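Local coordinates for protein GH62 arabinofuranosidase (Podospora anserina, PDB 4N4B) that probably releases terminal alpha-L-arabinofuranose units from the side branches of xylan, working as a calcium-binding five-bladed beta-propeller hydrolase, at residues Y90-A95 against K137-P142; S172-L177 against R188-L193; W242-T247 against L258-Q263; C303-M308 against I330-P335. All blocks are in the same frame, centred on the assembly; numbering follows the deposited sequence.

Contact 1. Residues Y90-A95 against K137-P142; sequences YYLDQA and KGWTAP
Ala95 and Trp139 meet through their CB atoms, 4.2 Å apart. The methyl group of Ala95 is also in touch with two carbonyls of the other segment. Ala95 CB is 3.5 Å from Lys137 O and just as far from Trp139 O, so the methyl rests against two carbonyls of 137-139. Deeper in, both methyls of Leu92 reach the pyrrole part of the indole, with Leu92 CD2 4.0 Å from Trp139 CD1. They approach the ring obliquely. CG of Leu92 stands anti to the carbonyl carbon (chi1 -58°), which brings the branch round to the tryptophan. On the outer side, Lys137 CE passes 3.9 Å from Gln94 O. The short 3-10 segment 92-94 sets these positions. Its bond from Ala95 N to Leu92 O measures 3.0 Å. Around this first shell, the indole packs on Phe62, Trp116 and Leu118, and Leu92 also rests on Leu118. Asp93, in the 3-10 segment, forms a salt bridge with Arg42. Segment 90-95 leaves the outermost strand of one four-stranded sheet, and 137-142 leads into the outermost strand of the next. This is a van der Waals joint between neighbouring blades of a beta-propeller.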
loop_
_atom_site.group_PDB
_atom_site.type_symbol
_atom_site.label_atom_id
_atom_site.label_comp_id
_atom_site.label_asym_id
_atom_site.label_seq_id
_atom_site.Cartn_x
_atom_site.Cartn_y
_atom_site.Cartn_z
ATOM N N TYR A 90 -16.761 6.301 -5.075
ATOM C CA TYR A 90 -17.731 5.611 -4.253
ATOM C C TYR A 90 -17.174 5.499 -2.850
ATOM O O TYR A 90 -16.311 4.801 -2.614
ATOM C CB TYR A 90 -18.104 4.228 -4.811
ATOM C CG TYR A 90 -18.666 4.292 -6.222
ATOM C CD1 TYR A 90 -19.968 4.546 -6.416
ATOM C CD2 TYR A 90 -17.880 4.152 -7.306
ATOM C CE1 TYR A 90 -20.503 4.636 -7.689
ATOM C CE2 TYR A 90 -18.405 4.234 -8.590
ATOM C CZ TYR A 90 -19.728 4.470 -8.746
ATOM O OH TYR A 90 -20.181 4.574 -10.058
ATOM N N TYR A 91 -17.727 6.292 -1.970
ATOM C CA TYR A 91 -17.234 6.388 -0.619
ATOM C C TYR A 91 -17.707 5.197 0.227
ATOM O O TYR A 91 -18.851 4.890 0.290
ATOM C CB TYR A 91 -17.711 7.720 -0.018
ATOM C CG TYR A 91 -17.077 8.942 -0.711
ATOM C CD1 TYR A 91 -15.788 9.289 -0.468
ATOM C CD2 TYR A 91 -17.799 9.709 -1.598
ATOM C CE1 TYR A 91 -15.207 10.343 -1.100
ATOM C CE2 TYR A 91 -17.205 10.793 -2.221
ATOM C CZ TYR A 91 -15.918 11.115 -1.952
ATOM O OH TYR A 91 -15.352 12.204 -2.556
ATOM N N LEU A 92 -16.766 4.541 0.857
ATOM C CA LEU A 92 -17.078 3.313 1.569
ATOM C C LEU A 92 -17.780 3.532 2.897
ATOM O O LEU A 92 -18.281 2.620 3.465
ATOM C CB LEU A 92 -15.839 2.430 1.745
ATOM C CG LEU A 92 -15.105 2.003 0.480
ATOM C CD1 LEU A 92 -14.198 0.825 0.828
ATOM C CD2 LEU A 92 -16.078 1.574 -0.652
ATOM N N ASP A 93 -17.862 4.787 3.315
ATOM C CA ASP A 93 -18.696 5.072 4.493
ATOM C C ASP A 93 -20.181 4.849 4.235
ATOM O O ASP A 93 -20.948 4.833 5.189
ATOM C CB ASP A 93 -18.418 6.435 5.115
ATOM C CG ASP A 93 -18.788 7.609 4.263
ATOM O OD1 ASP A 93 -19.416 7.448 3.217
ATOM O OD2 ASP A 93 -18.434 8.760 4.649
ATOM N N GLN A 94 -20.568 4.608 2.964
ATOM C CA GLN A 94 -21.935 4.248 2.602
ATOM C C GLN A 94 -22.171 2.757 2.714
ATOM O O GLN A 94 -23.349 2.347 2.685
ATOM C CB GLN A 94 -22.229 4.731 1.169
ATOM C CG GLN A 94 -22.004 6.231 0.992
ATOM C CD GLN A 94 -22.807 7.071 1.950
ATOM O OE1 GLN A 94 -22.325 7.712 2.954
ATOM N NE2 GLN A 94 -24.047 7.060 1.688
ATOM N N ALA A 95 -21.183 1.953 2.887
ATOM C CA ALA A 95 -21.257 0.538 3.186
ATOM C C ALA A 95 -21.383 0.324 4.700
ATOM O O ALA A 95 -21.089 1.246 5.473
ATOM C CB ALA A 95 -20.016 -0.198 2.689
ATOM N N LYS A 137 -20.969 -0.692 -1.812
ATOM C CA LYS A 137 -21.829 -0.737 -0.688
ATOM C C LYS A 137 -21.812 -2.052 0.070
ATOM O O LYS A 137 -22.464 -2.113 1.118
ATOM C CB LYS A 137 -23.264 -0.375 -1.082
ATOM C CG LYS A 137 -23.362 1.053 -1.661
ATOM C CD LYS A 137 -24.787 1.493 -1.894
ATOM C CE LYS A 137 -25.267 2.240 -0.710
ATOM N NZ LYS A 137 -26.718 2.550 -0.908
ATOM N N GLY A 138 -21.113 -3.027 -0.418
ATOM C CA GLY A 138 -21.119 -4.366 0.140
ATOM C C GLY A 138 -20.096 -4.681 1.186
ATOM O O GLY A 138 -20.139 -5.728 1.805
ATOM N N TRP A 139 -19.177 -3.771 1.484
ATOM C CA TRP A 139 -18.072 -4.095 2.396
ATOM C C TRP A 139 -18.604 -4.128 3.848
ATOM O O TRP A 139 -19.252 -3.191 4.321
ATOM C CB TRP A 139 -17.009 -3.017 2.205
ATOM C CG TRP A 139 -16.325 -3.087 0.910
ATOM C CD1 TRP A 139 -16.596 -2.366 -0.238
ATOM C CD2 TRP A 139 -15.378 -4.103 0.506
ATOM N NE1 TRP A 139 -15.828 -2.825 -1.259
ATOM C CE2 TRP A 139 -15.084 -3.910 -0.869
ATOM C CE3 TRP A 139 -14.768 -5.167 1.182
ATOM C CZ2 TRP A 139 -14.193 -4.741 -1.519
ATOM C CZ3 TRP A 139 -13.884 -5.941 0.526
ATOM C CH2 TRP A 139 -13.613 -5.755 -0.818
ATOM N N THR A 140 -18.245 -5.201 4.522
ATOM C CA THR A 140 -18.749 -5.412 5.882
ATOM C C THR A 140 -18.209 -4.378 6.922
ATOM O O THR A 140 -17.134 -3.748 6.673
ATOM C CB THR A 140 -18.377 -6.818 6.356
ATOM O OG1 THR A 140 -16.972 -7.007 6.219
ATOM C CG2 THR A 140 -19.099 -7.928 5.627
ATOM N N ALA A 141 -18.910 -4.308 8.045
ATOM C CA ALA A 141 -18.310 -3.585 9.165
ATOM C C ALA A 141 -17.030 -4.263 9.517
ATOM O O ALA A 141 -16.902 -5.493 9.438
ATOM C CB ALA A 141 -19.269 -3.628 10.303
ATOM N N PRO A 142 -16.030 -3.494 9.974
ATOM C CA PRO A 142 -14.707 -4.105 10.301
ATOM C C PRO A 142 -14.765 -5.177 11.377
ATOM O O PRO A 142 -15.549 -5.074 12.300
ATOM C CB PRO A 142 -13.870 -2.943 10.803
ATOM C CG PRO A 142 -14.841 -1.939 11.178
ATOM C CD PRO A 142 -16.000 -2.056 10.212
#

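Contact 2. Residues S172-L177 against R188-L193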
loop_
_atom_site.group_PDB
_atom_site.type_symbol
_atom_site.label_atom_id
_atom_site.label_comp_id
_atom_site.label_asym_id
_atom_site.label_seq_id
_atom_site.Cartn_x
_atom_site.Cartn_y
_atom_site.Cartn_z
ATOM N N SER A 172 1.097 -21.006 0.326
ATOM C CA SER A 172 0.039 -22.014 0.306
ATOM C C SER A 172 -0.160 -22.702 1.684
ATOM O O SER A 172 -1.101 -23.468 1.851
ATOM C CB SER A 172 0.336 -23.099 -0.774
ATOM O OG SER A 172 1.579 -23.663 -0.421
ATOM N N ALA A 173 0.681 -22.356 2.646
ATOM C CA ALA A 173 0.493 -22.784 4.032
ATOM C C ALA A 173 0.046 -21.782 5.143
ATOM O O ALA A 173 -0.647 -22.111 6.091
ATOM C CB ALA A 173 1.808 -23.428 4.517
ATOM N N SER A 174 0.549 -20.523 4.965
ATOM C CA SER A 174 0.475 -19.556 6.028
ATOM C C SER A 174 0.167 -18.167 5.446
ATOM O O SER A 174 0.486 -17.832 4.343
ATOM C CB SER A 174 1.745 -19.403 6.792
ATOM O OG SER A 174 2.104 -20.698 7.401
ATOM N N CYS A 175 -0.555 -17.385 6.280
ATOM C CA CYS A 175 -0.851 -15.977 5.961
ATOM C C CYS A 175 -0.200 -15.094 6.978
ATOM O O CYS A 175 -0.321 -15.293 8.197
ATOM C CB CYS A 175 -2.336 -15.728 5.991
ATOM S SG CYS A 175 -3.261 -16.550 4.665
ATOM N N HIS A 176 0.464 -14.063 6.467
ATOM C CA HIS A 176 1.274 -13.123 7.268
ATOM C C HIS A 176 0.671 -11.710 7.185
ATOM O O HIS A 176 0.135 -11.325 6.115
ATOM C CB HIS A 176 2.683 -13.069 6.680
ATOM C CG HIS A 176 3.389 -14.400 6.698
ATOM N ND1 HIS A 176 3.254 -15.419 5.764
ATOM C CD2 HIS A 176 4.243 -14.776 7.657
ATOM C CE1 HIS A 176 4.061 -16.418 6.231
ATOM N NE2 HIS A 176 4.695 -16.016 7.302
ATOM N N LEU A 177 0.739 -11.026 8.280
ATOM C CA LEU A 177 0.207 -9.677 8.447
ATOM C C LEU A 177 1.318 -8.791 8.920
ATOM O O LEU A 177 1.834 -8.923 10.046
ATOM C CB LEU A 177 -0.919 -9.636 9.427
ATOM C CG LEU A 177 -1.546 -8.281 9.874
ATOM C CD1 LEU A 177 -2.054 -7.574 8.628
ATOM C CD2 LEU A 177 -2.579 -8.472 10.919
ATOM N N ARG A 188 5.585 -8.432 11.849
ATOM C CA ARG A 188 4.957 -9.525 11.118
ATOM C C ARG A 188 4.280 -10.557 12.076
ATOM O O ARG A 188 4.922 -11.042 12.943
ATOM C CB ARG A 188 5.979 -10.222 10.209
ATOM C CG ARG A 188 5.375 -11.267 9.305
ATOM C CD ARG A 188 6.465 -12.105 8.608
ATOM N NE ARG A 188 7.308 -12.818 9.571
ATOM C CZ ARG A 188 6.947 -13.875 10.275
ATOM N NH1 ARG A 188 5.794 -14.459 10.087
ATOM N NH2 ARG A 188 7.793 -14.353 11.149
ATOM N N SER A 189 3.003 -10.839 11.849
ATOM C CA SER A 189 2.301 -11.920 12.519
ATOM C C SER A 189 1.923 -12.956 11.480
ATOM O O SER A 189 2.030 -12.678 10.316
ATOM C CB SER A 189 1.020 -11.439 13.135
ATOM O OG SER A 189 1.248 -10.604 14.209
ATOM N N GLU A 190 1.547 -14.160 11.925
ATOM C CA GLU A 190 1.109 -15.190 10.972
ATOM C C GLU A 190 0.001 -16.009 11.606
ATOM O O GLU A 190 -0.133 -16.143 12.797
ATOM C CB GLU A 190 2.284 -16.007 10.443
ATOM C CG GLU A 190 3.027 -16.797 11.503
ATOM C CD GLU A 190 4.173 -17.600 10.899
ATOM O OE1 GLU A 190 5.286 -17.126 10.882
ATOM O OE2 GLU A 190 3.834 -18.744 10.404
ATOM N N THR A 191 -0.656 -16.702 10.673
ATOM C CA THR A 191 -1.654 -17.764 10.994
ATOM C C THR A 191 -1.656 -18.724 9.859
ATOM O O THR A 191 -1.092 -18.483 8.783
ATOM C CB THR A 191 -3.010 -17.139 11.221
ATOM O OG1 THR A 191 -3.874 -18.099 11.879
ATOM C CG2 THR A 191 -3.673 -16.593 9.948
ATOM N N SER A 192 -2.271 -19.906 10.072
ATOM C CA SER A 192 -2.363 -20.769 8.947
ATOM C C SER A 192 -3.342 -20.297 7.907
ATOM O O SER A 192 -4.283 -19.547 8.213
ATOM C CB SER A 192 -2.816 -22.184 9.456
ATOM O OG SER A 192 -4.144 -22.213 9.764
ATOM N N LEU A 193 -3.180 -20.771 6.681
ATOM C CA LEU A 193 -4.052 -20.507 5.586
ATOM C C LEU A 193 -5.484 -20.821 5.945
ATOM O O LEU A 193 -6.443 -20.090 5.639
ATOM C CB LEU A 193 -3.602 -21.172 4.256
ATOM C CG LEU A 193 -4.427 -20.871 3.017
ATOM C CD1 LEU A 193 -4.290 -19.376 2.598
ATOM C CD2 LEU A 193 -4.049 -21.789 1.855
#
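Cys175 and Thr191 form an antiparallel hydrogen-bonded pair in the hairpin of strands 174-180 and 185-192, the two middle strands of one propeller blade. Cys175 N gives a bond of 2.8 Å to Thr191 O, and Thr191 N returns one to Cys175 O. Leu177 and Ser189 repeat the pattern. His176 and Glu190 are a non-hydrogen-bonded pair between them, and their side chains share one face of the sheet with the end of Arg188. CG of Arg188 is anti to its backbone N, but the chain then bends at chi3 (61°). That bend lays the guanidinium beside the imidazole, with the two planes steeply inclined to each other. Glu190 carries CG between its backbone N and carbonyl carbon (chi1 63°) and extends straight beyond. Its carboxylate thus comes alongside the same ring and meets the arginine in a salt bridge, Arg188 NH1 to Glu190 OE1, 2.8 Å. The nitrogen approaches from above the carboxylate plane, 39° out of it. Arg252 is a second partner of that oxygen, so two positive groups would tend to favour the charged carboxylate. The opposite face holds Cys175, Leu177, Ser189 and Thr191. The hydroxyl of Ser189 turns to Tyr146 and that of Thr191 to Asn198. At the open end of the hairpin, Leu193 N bonds to Ala173 O at 2.9 Å. The two methyls of Leu193 then part: CD2 touches Ser172 O at 3.4 Å, while CD1 lies 3.6 Å from Cys175 SG, the sulfur joined to Cys170.

Contact 3. Residues W242-T247 against L258-Q263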
loop_
_atom_site.group_PDB
_atom_site.type_symbol
_atom_site.label_atom_id
_atom_site.label_comp_id
_atom_site.label_asym_id
_atom_site.label_seq_id
_atom_site.Cartn_x
_atom_site.Cartn_y
_atom_site.Cartn_z
ATOM N N TRP A 242 10.501 8.421 -0.340
ATOM C CA TRP A 242 11.041 7.531 -1.324
ATOM C C TRP A 242 10.854 6.091 -0.873
ATOM O O TRP A 242 10.473 5.836 0.276
ATOM C CB TRP A 242 12.514 7.827 -1.591
ATOM C CG TRP A 242 13.479 7.661 -0.472
ATOM C CD1 TRP A 242 13.472 8.359 0.726
ATOM C CD2 TRP A 242 14.468 6.651 -0.357
ATOM N NE1 TRP A 242 14.527 7.911 1.510
ATOM C CE2 TRP A 242 15.151 6.872 0.858
ATOM C CE3 TRP A 242 14.930 5.646 -1.207
ATOM C CZ2 TRP A 242 16.207 6.068 1.274
ATOM C CZ3 TRP A 242 16.039 4.902 -0.832
ATOM C CH2 TRP A 242 16.659 5.117 0.418
ATOM N N PHE A 243 11.144 5.149 -1.754
ATOM C CA PHE A 243 10.990 3.715 -1.485
ATOM C C PHE A 243 12.355 3.005 -1.512
ATOM O O PHE A 243 13.159 3.148 -2.446
ATOM C CB PHE A 243 10.035 3.056 -2.495
ATOM C CG PHE A 243 8.614 3.277 -2.107
ATOM C CD1 PHE A 243 7.935 2.486 -1.182
ATOM C CD2 PHE A 243 7.961 4.378 -2.657
ATOM C CE1 PHE A 243 6.597 2.793 -0.856
ATOM C CE2 PHE A 243 6.667 4.638 -2.289
ATOM C CZ PHE A 243 6.026 3.883 -1.359
ATOM N N ARG A 244 12.456 2.109 -0.528
ATOM C CA ARG A 244 13.560 1.137 -0.425
ATOM C C ARG A 244 13.001 -0.244 -0.652
ATOM O O ARG A 244 11.833 -0.538 -0.446
ATOM C CB ARG A 244 14.033 1.200 1.012
ATOM C CG ARG A 244 14.518 2.535 1.451
ATOM C CD ARG A 244 15.107 2.577 2.858
ATOM N NE ARG A 244 16.394 1.872 2.898
ATOM C CZ ARG A 244 16.881 1.296 3.962
ATOM N NH1 ARG A 244 16.242 1.253 5.083
ATOM N NH2 ARG A 244 18.056 0.683 3.850
ATOM N N SER A 245 13.871 -1.132 -1.147
ATOM C CA SER A 245 13.514 -2.502 -1.538
ATOM C C SER A 245 14.543 -3.559 -1.107
ATOM O O SER A 245 15.782 -3.301 -0.993
ATOM C CB SER A 245 13.392 -2.586 -3.021
ATOM O OG SER A 245 14.537 -2.259 -3.780
ATOM N N TRP A 246 13.979 -4.724 -0.853
ATOM C CA TRP A 246 14.753 -5.924 -0.434
ATOM C C TRP A 246 14.083 -7.110 -1.080
ATOM O O TRP A 246 12.911 -7.134 -1.502
ATOM C CB TRP A 246 14.667 -6.132 1.067
ATOM C CG TRP A 246 15.262 -5.096 1.944
ATOM C CD1 TRP A 246 16.476 -5.139 2.688
ATOM C CD2 TRP A 246 14.701 -3.818 2.340
ATOM N NE1 TRP A 246 16.658 -4.061 3.371
ATOM C CE2 TRP A 246 15.592 -3.186 3.223
ATOM C CE3 TRP A 246 13.478 -3.168 2.023
ATOM C CZ2 TRP A 246 15.315 -1.981 3.859
ATOM C CZ3 TRP A 246 13.204 -1.985 2.595
ATOM C CH2 TRP A 246 14.101 -1.377 3.497
ATOM N N THR A 247 14.837 -8.209 -1.175
ATOM C CA THR A 247 14.307 -9.503 -1.559
ATOM C C THR A 247 14.601 -10.622 -0.541
ATOM O O THR A 247 15.448 -10.499 0.257
ATOM C CB THR A 247 14.747 -9.960 -2.955
ATOM O OG1 THR A 247 16.149 -10.187 -2.981
ATOM C CG2 THR A 247 14.350 -8.940 -4.001
ATOM N N LEU A 258 18.019 -4.816 -2.112
ATOM C CA LEU A 258 17.914 -4.758 -3.552
ATOM C C LEU A 258 18.383 -3.406 -4.027
ATOM O O LEU A 258 19.546 -3.165 -4.354
ATOM C CB LEU A 258 16.550 -5.159 -4.041
ATOM C CG LEU A 258 16.399 -5.180 -5.558
ATOM C CD1 LEU A 258 17.236 -6.265 -6.284
ATOM C CD2 LEU A 258 14.927 -5.287 -5.967
ATOM N N ALA A 259 17.515 -2.402 -3.894
ATOM C CA ALA A 259 17.782 -0.993 -4.167
ATOM C C ALA A 259 17.256 -0.258 -2.984
ATOM O O ALA A 259 16.033 -0.026 -2.888
ATOM C CB ALA A 259 17.081 -0.578 -5.484
ATOM N N ASN A 260 18.092 0.062 -2.008
ATOM C CA ASN A 260 17.642 0.589 -0.746
ATOM C C ASN A 260 18.504 1.719 -0.178
ATOM O O ASN A 260 18.507 1.968 1.021
ATOM C CB ASN A 260 17.502 -0.566 0.306
ATOM C CG ASN A 260 18.805 -1.173 0.719
ATOM O OD1 ASN A 260 19.866 -0.825 0.225
ATOM N ND2 ASN A 260 18.687 -2.176 1.563
ATOM N N THR A 261 19.165 2.410 -1.100
ATOM C CA THR A 261 19.890 3.609 -0.703
ATOM C C THR A 261 19.437 4.809 -1.471
ATOM O O THR A 261 18.830 4.621 -2.556
ATOM C CB THR A 261 21.432 3.415 -0.995
ATOM O OG1 THR A 261 21.700 3.190 -2.337
ATOM C CG2 THR A 261 22.023 2.248 -0.169
ATOM N N GLU A 262 19.707 6.014 -1.005
ATOM C CA GLU A 262 19.307 7.181 -1.804
ATOM C C GLU A 262 19.970 7.207 -3.156
ATOM O O GLU A 262 19.384 7.664 -4.169
ATOM C CB GLU A 262 19.523 8.466 -1.061
ATOM C CG GLU A 262 18.628 8.660 0.142
ATOM C CD GLU A 262 18.664 10.058 0.747
ATOM O OE1 GLU A 262 19.395 10.949 0.178
ATOM O OE2 GLU A 262 18.064 10.352 1.766
ATOM N N GLN A 263 21.213 6.738 -3.261
ATOM C CA GLN A 263 21.937 6.694 -4.550
ATOM C C GLN A 263 21.471 5.587 -5.452
ATOM O O GLN A 263 21.549 5.678 -6.695
ATOM C CB GLN A 263 23.442 6.483 -4.282
ATOM C CG GLN A 263 23.958 7.510 -3.318
ATOM C CD GLN A 263 24.089 7.049 -1.825
ATOM O OE1 GLN A 263 23.114 6.556 -1.139
ATOM N NE2 GLN A 263 25.362 7.271 -1.271
HETATM O O HOH W 1 20.955 0.457 2.770
#
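Glu262 and Arg244 lie on opposite faces of the Trp242 indole. Glu262 CG sits 3.7 Å above one face, as a CH-pi contact with the six-membered ring. Arg244 CG sits 3.4 Å from the other, also toward the rim. Thr261 N lies at the edge, in the ring plane. The Glu262 carboxylate stands nearly at right angles to the indole, and its OE2 takes a bond from Thr237 N. The guanidinium of Arg244 has Trp246 CZ2 over one face and the carbonyl of Asn260 at its edge. There Arg244 NE at 2.8 Å and Arg244 NH2 at 3.1 Å both donate to Asn260 O, a side-on grip on a single oxygen that lies close to the guanidinium plane and fixes its rotation. NH1 turns the other way, to a salt bridge with Asp209. Residues 242-247 are part of strand 241-248 of a propeller blade, and the chain leaving edge strand 256-257 runs beside it with a classic beta bulge: Leu258 and Ala259 both face Ser245. Leu258 N bonds to Ser245 O at 2.9 Å. Ser245 N and Ser245 OG both donate to Ala259 O from the same face of its plane, the hydroxyl at 2.8 Å. OG gets there because it stands between the backbone N and the carbonyl carbon (chi1 60°). Asn260 ND2 lies 3.2 Å above one face of the Trp246 indole, toward the rim, with the amide plane 77° from the ring.

Contact 4. Residues C303-M308 against I330-P335; sequences CNIRFM and IAHNNP
Cys303 meets Pro335 where the two segments begin and end, with Cys303 O 3.7 Å from Pro335 CB. Its sulfur is joined to Cys337 in a disulfide that ties down the end of the modelled chain. Asn304 contributes its carbonyl within its own segment: Arg306 NH1 donates to Asn304 O at 2.8 Å, almost straight (170°) and in the guanidinium plane. The arginine gets back there by bending at chi2 and chi3. Ile305 O accepts from His332 N at 3.0 Å, and Ile305 CB packs on His332 CB at 4.0 Å. The imidazole is stacked on Trp26. From Arg306 the pairing is antiparallel, with Ala331 opposite as a non-hydrogen-bonded partner. This is the blade in which N-terminal strand 28-30 adds to C-terminal strands 306-311 and 326-332, the "Velcro" closure of a beta-propeller. Phe307 is the hydrogen-bonded partner of Ile330. Phe307 N donates to Ile330 O at 2.8 Å, and Ile330 N to Phe307 O at 2.9 Å. Their side chains run side by side, Phe307 CB 3.7 Å from Ile330 CG1. CG of Phe307 is anti to the backbone N (chi1 -177°), and the ring meets Trp266 edge to face. The side chain of Phe307 is about 7 Å from that of His285, a calcium-site residue.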
loop_
_atom_site.group_PDB
_atom_site.type_symbol
_atom_site.label_atom_id
_atom_site.label_comp_id
_atom_site.label_asym_id
_atom_site.label_seq_id
_atom_site.Cartn_x
_atom_site.Cartn_y
_atom_site.Cartn_z
ATOM N N CYS A 303 8.131 -8.293 -15.163
ATOM C CA CYS A 303 8.451 -7.788 -16.533
ATOM C C CYS A 303 7.645 -6.561 -16.948
ATOM O O CYS A 303 7.944 -5.943 -17.967
ATOM C CB CYS A 303 8.274 -8.926 -17.545
ATOM S SG CYS A 303 9.128 -10.499 -17.018
ATOM N N ASN A 304 6.620 -6.223 -16.131
ATOM C CA ASN A 304 5.715 -5.178 -16.488
ATOM C C ASN A 304 5.200 -4.443 -15.240
ATOM O O ASN A 304 3.978 -4.363 -15.050
ATOM C CB ASN A 304 4.538 -5.771 -17.275
ATOM C CG ASN A 304 4.972 -6.349 -18.605
ATOM O OD1 ASN A 304 5.209 -5.608 -19.567
ATOM N ND2 ASN A 304 5.043 -7.677 -18.662
ATOM N N ILE A 305 6.122 -3.975 -14.436
ATOM C CA ILE A 305 5.763 -3.259 -13.185
ATOM C C ILE A 305 5.253 -1.826 -13.452
ATOM O O ILE A 305 5.963 -1.067 -14.086
ATOM C CB ILE A 305 6.904 -3.273 -12.199
ATOM C CG1 ILE A 305 7.202 -4.674 -11.721
ATOM C CG2 ILE A 305 6.554 -2.363 -10.995
ATOM C CD1 ILE A 305 8.459 -4.826 -11.014
ATOM N N ARG A 306 4.060 -1.521 -12.962
ATOM C CA ARG A 306 3.591 -0.162 -12.872
ATOM C C ARG A 306 3.111 -0.013 -11.424
ATOM O O ARG A 306 2.583 -0.962 -10.790
ATOM C CB ARG A 306 2.401 0.016 -13.806
ATOM C CG ARG A 306 2.706 -0.171 -15.329
ATOM C CD ARG A 306 2.496 -1.564 -15.757
ATOM N NE ARG A 306 1.064 -1.844 -15.840
ATOM C CZ ARG A 306 0.479 -3.031 -15.721
ATOM N NH1 ARG A 306 1.198 -4.194 -15.480
ATOM N NH2 ARG A 306 -0.815 -3.089 -15.856
ATOM N N PHE A 307 3.330 1.168 -10.884
ATOM C CA PHE A 307 3.184 1.431 -9.432
ATOM C C PHE A 307 2.319 2.697 -9.304
ATOM O O PHE A 307 2.734 3.793 -9.789
ATOM C CB PHE A 307 4.533 1.582 -8.797
ATOM C CG PHE A 307 4.558 1.791 -7.297
ATOM C CD1 PHE A 307 4.468 0.717 -6.413
ATOM C CD2 PHE A 307 4.806 3.045 -6.758
ATOM C CE1 PHE A 307 4.589 0.883 -5.051
ATOM C CE2 PHE A 307 4.916 3.221 -5.398
ATOM C CZ PHE A 307 4.761 2.162 -4.496
ATOM N N MET A 308 1.089 2.595 -8.798
ATOM C CA MET A 308 0.284 3.761 -8.500
ATOM C C MET A 308 0.818 4.337 -7.224
ATOM O O MET A 308 0.957 3.601 -6.251
ATOM C CB MET A 308 -1.176 3.370 -8.385
ATOM C CG MET A 308 -2.080 4.576 -8.541
ATOM S SD MET A 308 -3.807 4.161 -8.297
ATOM C CE MET A 308 -4.638 5.510 -9.056
ATOM N N ILE A 330 3.890 5.446 -11.839
ATOM C CA ILE A 330 5.231 5.240 -12.423
ATOM C C ILE A 330 5.293 3.915 -13.132
ATOM O O ILE A 330 4.755 2.902 -12.609
ATOM C CB ILE A 330 6.393 5.425 -11.435
ATOM C CG1 ILE A 330 6.193 4.664 -10.140
ATOM C CG2 ILE A 330 6.592 6.945 -11.206
ATOM C CD1 ILE A 330 7.327 4.798 -9.158
ATOM N N ALA A 331 5.878 3.913 -14.303
ATOM C CA ALA A 331 6.105 2.708 -15.117
ATOM C C ALA A 331 7.556 2.409 -15.182
ATOM O O ALA A 331 8.421 3.236 -15.372
ATOM C CB ALA A 331 5.484 2.867 -16.515
ATOM N N HIS A 332 7.857 1.129 -14.922
ATOM C CA HIS A 332 9.243 0.673 -14.838
ATOM C C HIS A 332 9.930 0.642 -16.179
ATOM O O HIS A 332 9.446 -0.146 -17.021
ATOM C CB HIS A 332 9.249 -0.667 -14.155
ATOM C CG HIS A 332 10.569 -1.291 -13.940
ATOM N ND1 HIS A 332 11.803 -0.706 -13.796
ATOM C CD2 HIS A 332 10.784 -2.634 -13.817
ATOM C CE1 HIS A 332 12.728 -1.671 -13.618
ATOM N NE2 HIS A 332 12.096 -2.837 -13.621
ATOM N N ASN A 333 10.956 1.441 -16.385
ATOM C CA ASN A 333 11.660 1.634 -17.671
ATOM C C ASN A 333 12.636 0.604 -18.039
ATOM O O ASN A 333 12.919 0.506 -19.260
ATOM C CB ASN A 333 12.388 3.087 -17.735
ATOM C CG ASN A 333 11.389 4.048 -17.988
ATOM O OD1 ASN A 333 10.289 3.707 -18.538
ATOM N ND2 ASN A 333 11.655 5.229 -17.672
ATOM N N ASN A 334 13.197 -0.008 -17.041
ATOM C CA ASN A 334 14.350 -0.970 -17.263
ATOM C C ASN A 334 14.068 -2.383 -16.745
ATOM O O ASN A 334 14.838 -2.892 -15.951
ATOM C CB ASN A 334 15.660 -0.426 -16.722
ATOM C CG ASN A 334 15.716 -0.341 -15.229
ATOM O OD1 ASN A 334 14.686 -0.009 -14.538
ATOM N ND2 ASN A 334 16.872 -0.622 -14.639
ATOM N N PRO A 335 13.000 -3.001 -17.281
ATOM C CA PRO A 335 12.670 -4.386 -16.852
ATOM C C PRO A 335 13.890 -5.316 -17.209
ATOM O O PRO A 335 14.590 -5.079 -18.200
ATOM C CB PRO A 335 11.406 -4.749 -17.675
ATOM C CG PRO A 335 11.526 -3.904 -18.844
ATOM C CD PRO A 335 12.050 -2.550 -18.258
HETATM O O HOH W 2 8.322 -2.694 -17.313
#

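How the contacts relate
The contacts follow one another along the chain, in the order 1 to 4, and are spread round the propeller. Contact 1 joins the first two four-stranded sheets. Contact 2 lies in the third and contact 3 in the fourth. Contact 4 belongs to the five-stranded sheet that closes the ring. Contacts 1 and 3 lie on opposite sides of the chain's centre, their centres 35 Å apart, and the centre of contact 2 is about 26 Å from that of contact 1 and about 25 Å from that of contact 3. Contacts 3 and 4 alone touch: Phe243 CZ is 3.8 Å from Phe307 CZ, with the rings edge to face. That aromatic joint couples adjacent blades near His285, a calcium-binding residue.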